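Side-chain contacts in similar to hydroxylamine oxidoreductase (Kuenenia stuttgartiensis, PDB 6H5L), which binds several c-type hemes and probably works as an oxidoreductase within a large multiheme reductase complex of an anammox bacterium: residues L50-Q55 with H59-E64; V27-V32 with T145-G150. All blocks are in the same frame, centred on the assembly; numbering follows the deposited sequence.

Interaction 1 (L50-Q55 with H59-E64). With HEC (heme c), chain C.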
ATOM      1  N   LEU A  50     -47.932  20.699   9.677  1.00 23.03           N
ATOM      2  CA  LEU A  50     -46.965  19.863   8.977  1.00 24.08           C
ATOM      3  C   LEU A  50     -47.598  18.941   7.943  1.00 24.07           C
ATOM      4  O   LEU A  50     -46.864  18.250   7.228  1.00 20.56           O
ATOM      5  CB  LEU A  50     -46.172  19.035   9.985  1.00 19.17           C
ATOM      6  CG  LEU A  50     -45.213  19.822  10.876  1.00 20.41           C
ATOM      7  CD1 LEU A  50     -44.990  19.087  12.182  1.00 18.76           C
ATOM      8  CD2 LEU A  50     -43.894  20.053  10.156  1.00 22.06           C
ATOM      9  N   ASP A  51     -48.929  18.909   7.845  1.00 26.28           N
ATOM     10  CA  ASP A  51     -49.572  18.119   6.803  1.00 25.10           C
ATOM     11  C   ASP A  51     -49.268  18.653   5.410  1.00 32.16           C
ATOM     12  O   ASP A  51     -49.466  17.928   4.428  1.00 27.06           O
ATOM     13  CB  ASP A  51     -51.080  18.065   7.039  1.00 24.18           C
ATOM     14  CG  ASP A  51     -51.445  17.274   8.281  1.00 28.45           C
ATOM     15  OD1 ASP A  51     -50.540  16.649   8.876  1.00 32.17           O
ATOM     16  OD2 ASP A  51     -52.631  17.274   8.667  1.00 30.60           O
ATOM     17  N   MET A  52     -48.809  19.904   5.302  1.00 25.63           N
ATOM     18  CA  MET A  52     -48.237  20.378   4.046  1.00 23.68           C
ATOM     19  C   MET A  52     -47.152  19.432   3.555  1.00 31.39           C
ATOM     20  O   MET A  52     -47.061  19.143   2.354  1.00 32.11           O
ATOM     21  CB  MET A  52     -47.650  21.781   4.217  1.00 26.20           C
ATOM     22  CG  MET A  52     -48.646  22.903   4.423  1.00 27.16           C
ATOM     23  SD  MET A  52     -47.766  24.478   4.455  1.00 22.45           S
ATOM     24  CE  MET A  52     -49.115  25.632   4.664  1.00 44.56           C
ATOM     25  N   TYR A  53     -46.320  18.944   4.474  1.00 29.12           N
ATOM     26  CA  TYR A  53     -45.210  18.065   4.138  1.00 24.14           C
ATOM     27  C   TYR A  53     -45.547  16.588   4.274  1.00 21.74           C
ATOM     28  O   TYR A  53     -45.018  15.777   3.511  1.00 28.06           O
ATOM     29  CB  TYR A  53     -43.997  18.395   5.017  1.00 22.61           C
ATOM     30  CG  TYR A  53     -43.525  19.831   4.894  1.00 21.51           C
ATOM     31  CD1 TYR A  53     -42.652  20.213   3.880  1.00 22.71           C
ATOM     32  CD2 TYR A  53     -43.950  20.805   5.790  1.00 23.77           C
ATOM     33  CE1 TYR A  53     -42.220  21.524   3.763  1.00 15.87           C
ATOM     34  CE2 TYR A  53     -43.522  22.116   5.682  1.00 16.71           C
ATOM     35  CZ  TYR A  53     -42.657  22.470   4.667  1.00 18.15           C
ATOM     36  OH  TYR A  53     -42.233  23.776   4.559  1.00 24.83           O
ATOM     37  N   TRP A  54     -46.419  16.212   5.214  1.00 25.05           N
ATOM     38  CA  TRP A  54     -46.736  14.796   5.376  1.00 27.57           C
ATOM     39  C   TRP A  54     -47.646  14.302   4.256  1.00 25.80           C
ATOM     40  O   TRP A  54     -47.497  13.169   3.783  1.00 25.14           O
ATOM     41  CB  TRP A  54     -47.376  14.535   6.742  1.00 22.21           C
ATOM     42  CG  TRP A  54     -46.620  15.031   7.963  1.00 22.66           C
ATOM     43  CD1 TRP A  54     -47.179  15.481   9.124  1.00 25.15           C
ATOM     44  CD2 TRP A  54     -45.194  15.114   8.149  1.00 27.89           C
ATOM     45  NE1 TRP A  54     -46.201  15.838  10.016  1.00 23.75           N
ATOM     46  CE2 TRP A  54     -44.975  15.628   9.443  1.00 24.80           C
ATOM     47  CE3 TRP A  54     -44.086  14.809   7.350  1.00 24.64           C
ATOM     48  CZ2 TRP A  54     -43.696  15.844   9.956  1.00 21.31           C
ATOM     49  CZ3 TRP A  54     -42.817  15.025   7.860  1.00 20.41           C
ATOM     50  CH2 TRP A  54     -42.634  15.537   9.152  1.00 23.43           C
ATOM     51  N   GLN A  55     -48.595  15.130   3.826  1.00 25.07           N
ATOM     52  CA  GLN A  55     -49.565  14.762   2.791  1.00 28.08           C
ATOM     53  C   GLN A  55     -49.671  15.921   1.812  1.00 29.50           C
ATOM     54  O   GLN A  55     -50.615  16.720   1.862  1.00 29.41           O
ATOM     55  CB  GLN A  55     -50.926  14.425   3.409  1.00 30.38           C
ATOM     56  CG  GLN A  55     -51.929  13.830   2.442  1.00 26.66           C
ATOM     57  CD  GLN A  55     -51.787  12.327   2.295  1.00 23.65           C
ATOM     58  OE1 GLN A  55     -50.831  11.726   2.787  1.00 30.73           O
ATOM     59  NE2 GLN A  55     -52.750  11.710   1.621  1.00 21.77           N
ATOM     60  N   HIS A  59     -52.684  18.841   1.228  1.00 23.82           N
ATOM     61  CA  HIS A  59     -52.507  19.923   2.189  1.00 27.39           C
ATOM     62  C   HIS A  59     -51.350  20.878   1.922  1.00 22.54           C
ATOM     63  O   HIS A  59     -51.159  21.806   2.716  1.00 21.39           O
ATOM     64  CB  HIS A  59     -52.343  19.347   3.605  1.00 26.15           C
ATOM     65  CG  HIS A  59     -53.585  18.708   4.145  1.00 30.94           C
ATOM     66  ND1 HIS A  59     -54.779  19.388   4.262  1.00 25.94           N
ATOM     67  CD2 HIS A  59     -53.818  17.457   4.608  1.00 25.20           C
ATOM     68  CE1 HIS A  59     -55.695  18.580   4.766  1.00 29.71           C
ATOM     69  NE2 HIS A  59     -55.137  17.404   4.988  1.00 30.31           N
ATOM     70  N   TYR A  60     -50.571  20.696   0.859  1.00 29.65           N
ATOM     71  CA  TYR A  60     -49.457  21.608   0.633  1.00 23.15           C
ATOM     72  C   TYR A  60     -49.956  22.962   0.140  1.00 25.82           C
ATOM     73  O   TYR A  60     -50.929  23.050  -0.613  1.00 26.11           O
ATOM     74  CB  TYR A  60     -48.461  21.025  -0.369  1.00 29.17           C
ATOM     75  CG  TYR A  60     -47.231  21.886  -0.551  1.00 28.05           C
ATOM     76  CD1 TYR A  60     -46.271  21.978   0.448  1.00 28.42           C
ATOM     77  CD2 TYR A  60     -47.034  22.614  -1.717  1.00 24.89           C
ATOM     78  CE1 TYR A  60     -45.147  22.769   0.291  1.00 24.27           C
ATOM     79  CE2 TYR A  60     -45.911  23.404  -1.885  1.00 28.36           C
ATOM     80  CZ  TYR A  60     -44.971  23.477  -0.878  1.00 26.79           C
ATOM     81  OH  TYR A  60     -43.851  24.262  -1.036  1.00 27.09           O
ATOM     82  N   GLU A  61     -49.284  24.021   0.582  1.00 24.86           N
ATOM     83  CA  GLU A  61     -49.540  25.385   0.153  1.00 30.17           C
ATOM     84  C   GLU A  61     -48.236  26.022  -0.298  1.00 33.56           C
ATOM     85  O   GLU A  61     -47.164  25.666   0.201  1.00 31.39           O
ATOM     86  CB  GLU A  61     -50.158  26.222   1.282  1.00 28.28           C
ATOM     87  CG  GLU A  61     -51.537  25.762   1.719  1.00 30.59           C
ATOM     88  CD  GLU A  61     -52.085  26.582   2.871  1.00 32.95           C
ATOM     89  OE1 GLU A  61     -51.385  27.512   3.324  1.00 22.32           O
ATOM     90  OE2 GLU A  61     -53.213  26.299   3.325  1.00 35.48           O
ATOM     91  N   PRO A  62     -48.295  26.965  -1.237  1.00 39.87           N
ATOM     92  CA  PRO A  62     -47.062  27.555  -1.771  1.00 28.03           C
ATOM     93  C   PRO A  62     -46.336  28.398  -0.731  1.00 29.52           C
ATOM     94  O   PRO A  62     -46.911  28.851   0.262  1.00 26.88           O
ATOM     95  CB  PRO A  62     -47.556  28.423  -2.938  1.00 30.62           C
ATOM     96  CG  PRO A  62     -48.923  27.910  -3.259  1.00 31.08           C
ATOM     97  CD  PRO A  62     -49.488  27.442  -1.955  1.00 28.65           C
ATOM     98  N   MET A  63     -45.041  28.593  -0.976  1.00 30.60           N
ATOM     99  CA  MET A  63     -44.231  29.469  -0.143  1.00 29.94           C
ATOM    100  C   MET A  63     -44.780  30.894  -0.168  1.00 33.06           C
ATOM    101  O   MET A  63     -45.498  31.298  -1.086  1.00 33.89           O
ATOM    102  CB  MET A  63     -42.779  29.463  -0.616  1.00 34.68           C
ATOM    103  CG  MET A  63     -41.985  28.244  -0.194  1.00 33.61           C
ATOM    104  SD  MET A  63     -40.428  28.162  -1.091  1.00 31.74           S
ATOM    105  CE  MET A  63     -39.887  29.862  -0.963  1.00 37.31           C
ATOM    106  N   GLU A  64     -44.430  31.666   0.862  1.00 28.60           N
ATOM    107  CA  GLU A  64     -44.955  33.015   1.012  1.00 34.15           C
ATOM    108  C   GLU A  64     -43.895  34.087   1.223  1.00 44.68           C
ATOM    109  O   GLU A  64     -44.250  35.270   1.248  1.00 50.50           O
ATOM    110  CB  GLU A  64     -45.951  33.073   2.182  1.00 30.17           C
ATOM    111  CG  GLU A  64     -47.078  32.057   2.088  1.00 43.11           C
ATOM    112  CD  GLU A  64     -47.887  31.960   3.368  1.00 60.57           C
ATOM    113  OE1 GLU A  64     -49.106  31.699   3.283  1.00 63.02           O
ATOM    114  OE2 GLU A  64     -47.306  32.147   4.459  1.00 40.85           O
TER
HETATM  115 FE   HEC C 601     -35.364  27.690  -2.773  1.00 26.03          FE
HETATM  116  CHA HEC C 601     -37.305  27.286   0.010  1.00 22.46           C
HETATM  117  CHB HEC C 601     -36.483  24.679  -3.995  1.00 28.48           C
HETATM  118  CHC HEC C 601     -33.871  28.360  -5.764  1.00 28.03           C
HETATM  119  CHD HEC C 601     -33.538  30.152  -1.270  1.00 25.75           C
HETATM  120  NA  HEC C 601     -36.677  26.260  -2.130  1.00 16.57           N
HETATM  121  C1A HEC C 601     -37.331  26.262  -0.912  1.00 23.34           C
HETATM  122  C2A HEC C 601     -38.050  25.008  -0.784  1.00 27.32           C
HETATM  123  C3A HEC C 601     -37.819  24.287  -1.888  1.00 31.93           C
HETATM  124  C4A HEC C 601     -36.953  25.059  -2.758  1.00 25.04           C
HETATM  125  CMA HEC C 601     -38.373  22.879  -2.198  1.00 22.02           C
HETATM  126  CAA HEC C 601     -38.916  24.589   0.428  1.00 20.49           C
HETATM  127  CBA HEC C 601     -40.403  24.798   0.160  1.00 18.23           C
HETATM  128  CGA HEC C 601     -41.161  24.514   1.432  1.00 26.40           C
HETATM  129  O1A HEC C 601     -40.507  24.360   2.496  1.00 24.75           O
HETATM  130  O2A HEC C 601     -42.416  24.443   1.387  1.00 26.07           O
HETATM  131  NB  HEC C 601     -35.150  26.666  -4.533  1.00 22.37           N
HETATM  132  C1B HEC C 601     -35.812  25.503  -4.873  1.00 25.10           C
HETATM  133  C2B HEC C 601     -35.684  25.314  -6.304  1.00 25.48           C
HETATM  134  C3B HEC C 601     -34.955  26.328  -6.790  1.00 29.18           C
HETATM  135  C4B HEC C 601     -34.609  27.200  -5.686  1.00 26.14           C
HETATM  136  CMB HEC C 601     -36.271  24.122  -7.095  1.00 27.93           C
HETATM  137  CAB HEC C 601     -34.545  26.568  -8.261  1.00 19.12           C
HETATM  138  CBB HEC C 601     -35.771  26.906  -9.137  1.00 34.87           C
HETATM  139  NC  HEC C 601     -33.904  28.975  -3.385  1.00 24.46           N
HETATM  140  C1C HEC C 601     -33.543  29.176  -4.702  1.00 24.60           C
HETATM  141  C2C HEC C 601     -32.866  30.453  -4.797  1.00 25.20           C
HETATM  142  C3C HEC C 601     -32.667  30.899  -3.541  1.00 23.18           C
HETATM  143  C4C HEC C 601     -33.383  30.010  -2.636  1.00 20.46           C
HETATM  144  CMC HEC C 601     -32.178  30.948  -6.093  1.00 17.98           C
HETATM  145  CAC HEC C 601     -31.912  32.183  -3.110  1.00 26.76           C
HETATM  146  CBC HEC C 601     -32.524  33.456  -3.738  1.00 20.09           C
HETATM  147  ND  HEC C 601     -35.404  28.573  -0.891  1.00 23.57           N
HETATM  148  C1D HEC C 601     -34.570  29.623  -0.515  1.00 20.75           C
HETATM  149  C2D HEC C 601     -34.968  30.068   0.804  1.00 19.15           C
HETATM  150  C3D HEC C 601     -36.149  29.174   1.207  1.00 22.32           C
HETATM  151  C4D HEC C 601     -36.346  28.275   0.090  1.00 26.63           C
HETATM  152  CMD HEC C 601     -34.339  31.206   1.632  1.00 11.11           C
HETATM  153  CAD HEC C 601     -36.955  29.225   2.525  1.00 18.69           C
HETATM  154  CBD HEC C 601     -38.330  29.816   2.229  1.00 17.96           C
HETATM  155  CGD HEC C 601     -39.180  29.876   3.471  1.00 24.73           C
HETATM  156  O1D HEC C 601     -40.360  30.298   3.359  1.00 27.05           O
HETATM  157  O2D HEC C 601     -38.686  29.506   4.566  1.00 27.83           O

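Interaction 2 (V27-V32 with T145-G150). With HEC (heme c), chain E.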
ATOM      1  N   VAL A  27     -61.807  13.789  -0.874  1.00 34.12           N
ATOM      2  CA  VAL A  27     -61.490  14.035   0.529  1.00 32.76           C
ATOM      3  C   VAL A  27     -60.073  13.625   0.889  1.00 29.61           C
ATOM      4  O   VAL A  27     -59.670  13.800   2.049  1.00 28.08           O
ATOM      5  CB  VAL A  27     -62.498  13.336   1.462  1.00 27.92           C
ATOM      6  CG1 VAL A  27     -63.902  13.866   1.220  1.00 34.60           C
ATOM      7  CG2 VAL A  27     -62.446  11.827   1.272  1.00 31.31           C
ATOM      8  N   TYR A  28     -59.300  13.088  -0.055  1.00 31.85           N
ATOM      9  CA  TYR A  28     -57.948  12.644   0.266  1.00 30.32           C
ATOM     10  C   TYR A  28     -56.899  13.183  -0.700  1.00 34.33           C
ATOM     11  O   TYR A  28     -55.745  13.381  -0.308  1.00 33.52           O
ATOM     12  CB  TYR A  28     -57.888  11.114   0.314  1.00 29.64           C
ATOM     13  CG  TYR A  28     -58.298  10.535   1.652  1.00 30.54           C
ATOM     14  CD1 TYR A  28     -57.547  10.785   2.794  1.00 26.14           C
ATOM     15  CD2 TYR A  28     -59.429   9.737   1.773  1.00 34.46           C
ATOM     16  CE1 TYR A  28     -57.914  10.261   4.022  1.00 33.86           C
ATOM     17  CE2 TYR A  28     -59.804   9.207   2.999  1.00 27.82           C
ATOM     18  CZ  TYR A  28     -59.041   9.472   4.119  1.00 34.91           C
ATOM     19  OH  TYR A  28     -59.406   8.951   5.340  1.00 26.03           O
ATOM     20  N   LYS A  29     -57.268  13.427  -1.957  1.00 40.45           N
ATOM     21  CA  LYS A  29     -56.303  13.930  -2.933  1.00 37.88           C
ATOM     22  C   LYS A  29     -56.514  15.386  -3.318  1.00 33.93           C
ATOM     23  O   LYS A  29     -55.536  16.129  -3.433  1.00 32.76           O
ATOM     24  CB  LYS A  29     -56.317  13.079  -4.207  1.00 37.30           C
ATOM     25  CG  LYS A  29     -55.228  13.494  -5.193  1.00 45.58           C
ATOM     26  CD  LYS A  29     -55.298  12.750  -6.515  1.00 52.13           C
ATOM     27  CE  LYS A  29     -54.165  13.200  -7.431  1.00 63.60           C
ATOM     28  NZ  LYS A  29     -54.173  12.515  -8.753  1.00 63.26           N
ATOM     29  N   ASP A  30     -57.761  15.808  -3.537  1.00 26.97           N
ATOM     30  CA  ASP A  30     -58.035  17.181  -3.947  1.00 31.69           C
ATOM     31  C   ASP A  30     -57.430  18.167  -2.956  1.00 32.51           C
ATOM     32  O   ASP A  30     -57.592  18.029  -1.739  1.00 35.14           O
ATOM     33  CB  ASP A  30     -59.541  17.407  -4.074  1.00 36.01           C
ATOM     34  CG  ASP A  30     -60.131  16.710  -5.285  1.00 49.10           C
ATOM     35  OD1 ASP A  30     -59.358  16.116  -6.069  1.00 45.98           O
ATOM     36  OD2 ASP A  30     -61.368  16.759  -5.450  1.00 44.45           O
ATOM     37  N   ASN A  31     -56.724  19.165  -3.481  1.00 28.23           N
ATOM     38  CA  ASN A  31     -55.920  20.050  -2.644  1.00 29.09           C
ATOM     39  C   ASN A  31     -56.811  21.086  -1.977  1.00 33.54           C
ATOM     40  O   ASN A  31     -57.183  22.093  -2.583  1.00 46.03           O
ATOM     41  CB  ASN A  31     -54.823  20.726  -3.456  1.00 29.93           C
ATOM     42  CG  ASN A  31     -53.944  21.631  -2.606  1.00 28.10           C
ATOM     43  OD1 ASN A  31     -54.175  22.837  -2.520  1.00 27.59           O
ATOM     44  ND2 ASN A  31     -52.934  21.048  -1.967  1.00 21.49           N
ATOM     45  N   VAL A  32     -57.159  20.830  -0.720  1.00 34.01           N
ATOM     46  CA  VAL A  32     -57.552  21.894   0.191  1.00 22.19           C
ATOM     47  C   VAL A  32     -56.251  22.491   0.707  1.00 34.24           C
ATOM     48  O   VAL A  32     -55.170  21.944   0.461  1.00 42.89           O
ATOM     49  CB  VAL A  32     -58.440  21.380   1.338  1.00 36.75           C
ATOM     50  CG1 VAL A  32     -59.661  20.666   0.781  1.00 26.35           C
ATOM     51  CG2 VAL A  32     -57.648  20.462   2.253  1.00 34.61           C
ATOM     52  N   THR A 145     -44.550  14.242  -4.391  1.00 23.86           N
ATOM     53  CA  THR A 145     -45.172  13.023  -3.905  1.00 26.02           C
ATOM     54  C   THR A 145     -44.614  11.829  -4.669  1.00 23.36           C
ATOM     55  O   THR A 145     -43.779  11.968  -5.563  1.00 32.08           O
ATOM     56  CB  THR A 145     -46.689  13.081  -4.053  1.00 26.70           C
ATOM     57  OG1 THR A 145     -47.020  13.221  -5.438  1.00 37.74           O
ATOM     58  CG2 THR A 145     -47.245  14.268  -3.279  1.00 23.19           C
ATOM     59  N   GLY A 146     -45.089  10.635  -4.312  1.00 26.72           N
ATOM     60  CA  GLY A 146     -44.695   9.427  -5.006  1.00 21.93           C
ATOM     61  C   GLY A 146     -45.074   9.432  -6.472  1.00 27.82           C
ATOM     62  O   GLY A 146     -44.471   8.701  -7.269  1.00 30.44           O
ATOM     63  N   GLU A 147     -46.058  10.249  -6.847  1.00 28.45           N
ATOM     64  CA  GLU A 147     -46.471  10.360  -8.241  1.00 26.49           C
ATOM     65  C   GLU A 147     -45.393  11.011  -9.101  1.00 34.03           C
ATOM     66  O   GLU A 147     -45.242  10.654 -10.275  1.00 33.74           O
ATOM     67  CB  GLU A 147     -47.780  11.142  -8.326  1.00 25.30           C
ATOM     68  CG  GLU A 147     -48.875  10.585  -7.417  1.00 35.88           C
ATOM     69  CD  GLU A 147     -50.210  11.272  -7.612  1.00 47.28           C
ATOM     70  OE1 GLU A 147     -50.203  12.462  -7.989  1.00 49.97           O
ATOM     71  OE2 GLU A 147     -51.261  10.625  -7.396  1.00 45.09           O
ATOM     72  N   VAL A 148     -44.639  11.957  -8.542  1.00 26.16           N
ATOM     73  CA  VAL A 148     -43.503  12.521  -9.265  1.00 24.27           C
ATOM     74  C   VAL A 148     -42.383  11.492  -9.371  1.00 27.31           C
ATOM     75  O   VAL A 148     -41.797  11.295 -10.442  1.00 30.39           O
ATOM     76  CB  VAL A 148     -43.019  13.813  -8.581  1.00 28.45           C
ATOM     77  CG1 VAL A 148     -41.730  14.312  -9.224  1.00 20.58           C
ATOM     78  CG2 VAL A 148     -44.095  14.879  -8.640  1.00 31.28           C
ATOM     79  N   CYS A 149     -42.063  10.832  -8.255  1.00 28.85           N
ATOM     80  CA  CYS A 149     -41.035   9.795  -8.265  1.00 28.20           C
ATOM     81  C   CYS A 149     -41.391   8.675  -9.234  1.00 29.54           C
ATOM     82  O   CYS A 149     -40.526   8.174  -9.963  1.00 29.94           O
ATOM     83  CB  CYS A 149     -40.839   9.241  -6.854  1.00 16.42           C
ATOM     84  SG  CYS A 149     -40.764  10.473  -5.534  1.00 20.42           S
ATOM     85  N   GLY A 150     -42.664   8.271  -9.260  1.00 28.92           N
ATOM     86  CA  GLY A 150     -43.107   7.241 -10.186  1.00 29.12           C
ATOM     87  C   GLY A 150     -42.959   7.617 -11.645  1.00 32.64           C
ATOM     88  O   GLY A 150     -42.982   6.733 -12.510  1.00 30.27           O
TER
HETATM   89 FE   HEC E 603     -34.683   8.551  -8.341  1.00 26.17          FE
HETATM   90  CHA HEC E 603     -31.693   6.913  -8.217  1.00 24.88           C
HETATM   91  CHB HEC E 603     -35.514   7.275  -5.259  1.00 29.92           C
HETATM   92  CHC HEC E 603     -37.521  10.492  -8.284  1.00 31.60           C
HETATM   93  CHD HEC E 603     -34.300   9.215 -11.677  1.00 26.76           C
HETATM   94  NA  HEC E 603     -33.759   7.334  -6.973  1.00 19.91           N
HETATM   95  C1A HEC E 603     -32.532   6.722  -7.139  1.00 27.15           C
HETATM   96  C2A HEC E 603     -32.308   5.856  -5.993  1.00 24.87           C
HETATM   97  C3A HEC E 603     -33.366   5.965  -5.183  1.00 29.58           C
HETATM   98  C4A HEC E 603     -34.300   6.892  -5.782  1.00 23.95           C
HETATM   99  CMA HEC E 603     -33.569   5.227  -3.841  1.00 20.10           C
HETATM  100  CAA HEC E 603     -31.071   4.970  -5.722  1.00 16.23           C
HETATM  101  CBA HEC E 603     -29.826   5.846  -5.602  1.00 18.87           C
HETATM  102  CGA HEC E 603     -28.757   5.131  -4.816  1.00 25.47           C
HETATM  103  O1A HEC E 603     -29.052   4.049  -4.248  1.00 22.26           O
HETATM  104  O2A HEC E 603     -27.611   5.645  -4.751  1.00 33.98           O
HETATM  105  NB  HEC E 603     -36.282   8.767  -7.051  1.00 30.48           N
HETATM  106  C1B HEC E 603     -36.314   8.279  -5.760  1.00 26.13           C
HETATM  107  C2B HEC E 603     -37.326   9.010  -5.026  1.00 25.05           C
HETATM  108  C3B HEC E 603     -37.887   9.890  -5.863  1.00 24.17           C
HETATM  109  C4B HEC E 603     -37.237   9.761  -7.152  1.00 25.01           C
HETATM  110  CMB HEC E 603     -37.689   8.759  -3.547  1.00 18.92           C
HETATM  111  CAB HEC E 603     -39.016  10.894  -5.546  1.00 18.78           C
HETATM  112  CBB HEC E 603     -38.505  11.997  -4.595  1.00 20.52           C
HETATM  113  NC  HEC E 603     -35.744   9.613  -9.727  1.00 28.38           N
HETATM  114  C1C HEC E 603     -36.842  10.415  -9.482  1.00 37.90           C
HETATM  115  C2C HEC E 603     -37.026  11.292 -10.626  1.00 28.33           C
HETATM  116  C3C HEC E 603     -36.269  10.794 -11.616  1.00 30.73           C
HETATM  117  C4C HEC E 603     -35.358   9.823 -11.036  1.00 26.31           C
HETATM  118  CMC HEC E 603     -38.299  12.148 -10.837  1.00 23.85           C
HETATM  119  CAC HEC E 603     -36.189  11.307 -13.075  1.00 18.83           C
HETATM  120  CBC HEC E 603     -35.391  12.627 -13.144  1.00 32.67           C
HETATM  121  ND  HEC E 603     -33.208   8.148  -9.731  1.00 28.67           N
HETATM  122  C1D HEC E 603     -33.292   8.485 -11.080  1.00 25.50           C
HETATM  123  C2D HEC E 603     -32.141   7.939 -11.761  1.00 23.10           C
HETATM  124  C3D HEC E 603     -31.324   7.218 -10.681  1.00 25.36           C
HETATM  125  C4D HEC E 603     -32.065   7.401  -9.453  1.00 25.66           C
HETATM  126  CMD HEC E 603     -31.807   8.059 -13.263  1.00 25.65           C
HETATM  127  CAD HEC E 603     -29.993   6.456 -10.869  1.00 19.96           C
HETATM  128  CBD HEC E 603     -30.269   5.046 -11.383  1.00 26.45           C
HETATM  129  CGD HEC E 603     -31.083   4.272 -10.379  1.00 36.11           C
HETATM  130  O1D HEC E 603     -32.316   4.130 -10.584  1.00 38.80           O
HETATM  131  O2D HEC E 603     -30.498   3.800  -9.371  1.00 30.81           O

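Interaction 1 (L50-Q55 with H59-E64)
Tyr-53 and Tyr-60 hold one propionate of a heme c between them: Tyr-53 OH donates to heme O1A at 2.8 Å, and Tyr-60 OH donates to heme O2A at 2.8 Å. In this multiheme cytochrome the clasp is built from two short consecutive helices, 51-54 and 56-59, and the extended chain that follows. Gln-55, N-cap of the second helix, accepts from His-59 N through its carbonyl O at 3.0 Å. Each tyrosine meets its carboxylate oxygen at the ring edge, in the ring plane, as suits a phenol, whose hydroxyl lies in the plane of its ring and can reach a carboxylate oxygen. Tyr-60 has CG anti to the backbone N (chi1 -175°), which lays CD1 beside Met-52 O and aims the hydroxyl at the heme. Arg-357 of the second subunit packs on both tyrosines and also hydrogen-bonds the heme, so the site spans the subunit interface. Met-52, unbranched and extended, slides past the backbone of His-59 and crosses Glu-61 obliquely, its CE 3.6 Å from Glu-61 CB; the carboxylate of Glu-61 is tied through OE2 to Leu-34 N. The His-59 ring lies aslant to Asp-51, CD2 3.7 Å from Asp-51 CB, while ND1 pairs with Gly-33 O. Farther along, Met-63 bends at chi3 (45°), bringing its CE to 3.6 Å from CBD of the heme's other propionate.

Interaction 2 (V27-V32 with T145-G150)
The turn following helix 22-28 faces the N-terminal end of helix 146-152 at long range, the nearest CA atoms, those of Lys-29 and Thr-145, being 11.2 Å apart. A CxxCH heme-binding motif begins within helix 146-152, with Cys-149 as its first cysteine. Only long side chains can span such a distance, and Lys-29 and Glu-147 do so from opposite directions. Lys-29 is stretched throughout, beginning with CG anti to the backbone N (chi1 -175°), and its NZ ends 3.7 Å from Glu-147 OE2 in a long salt bridge. Both ends have firmer partners: NZ forms a salt bridge with Asp-15, and Glu-147 OE2 accepts from Leu-16 N. Since the carboxylates of Asp-15 and Glu-147 lie close together, the ammonium group near both probably eases their repulsion. A methionine in place of Lys-29 would probably leave these two acids without their shared positive charge. Thr-145 suits the N-cap because its hydroxyl can turn back to the helix: OG1 accepts weakly from Glu-147 N at 3.4 Å. An acidic Glu-147 in the first turn also fits the partial positive charge expected there. Two residues beyond Glu-147, Cys-149 SG is bonded covalently to heme CAB at 1.8 Å.

Along the chain the order is 27-32, 50-55, 59-64, then 145-150, so interaction 1 is local and lies wholly within the long excursion that interaction 2 closes. Their centres are 12 Å apart, on the same side of the chain's centre, and helices 22-28 and 51-54 are successive. The two contacts meet directly: Asn-31 ND2 probably donates a hydrogen bond to Tyr-60 O at 3.1 Å, and Val-32 CG2 packs 3.7 Å from His-59 ND1. Asn-31 also bonds Asn-57 O in helix 56-59. Together they connect the N-terminal region to two different hemes, one touched at its propionates, close to the second subunit, the other at its thioether bond to Cys-149.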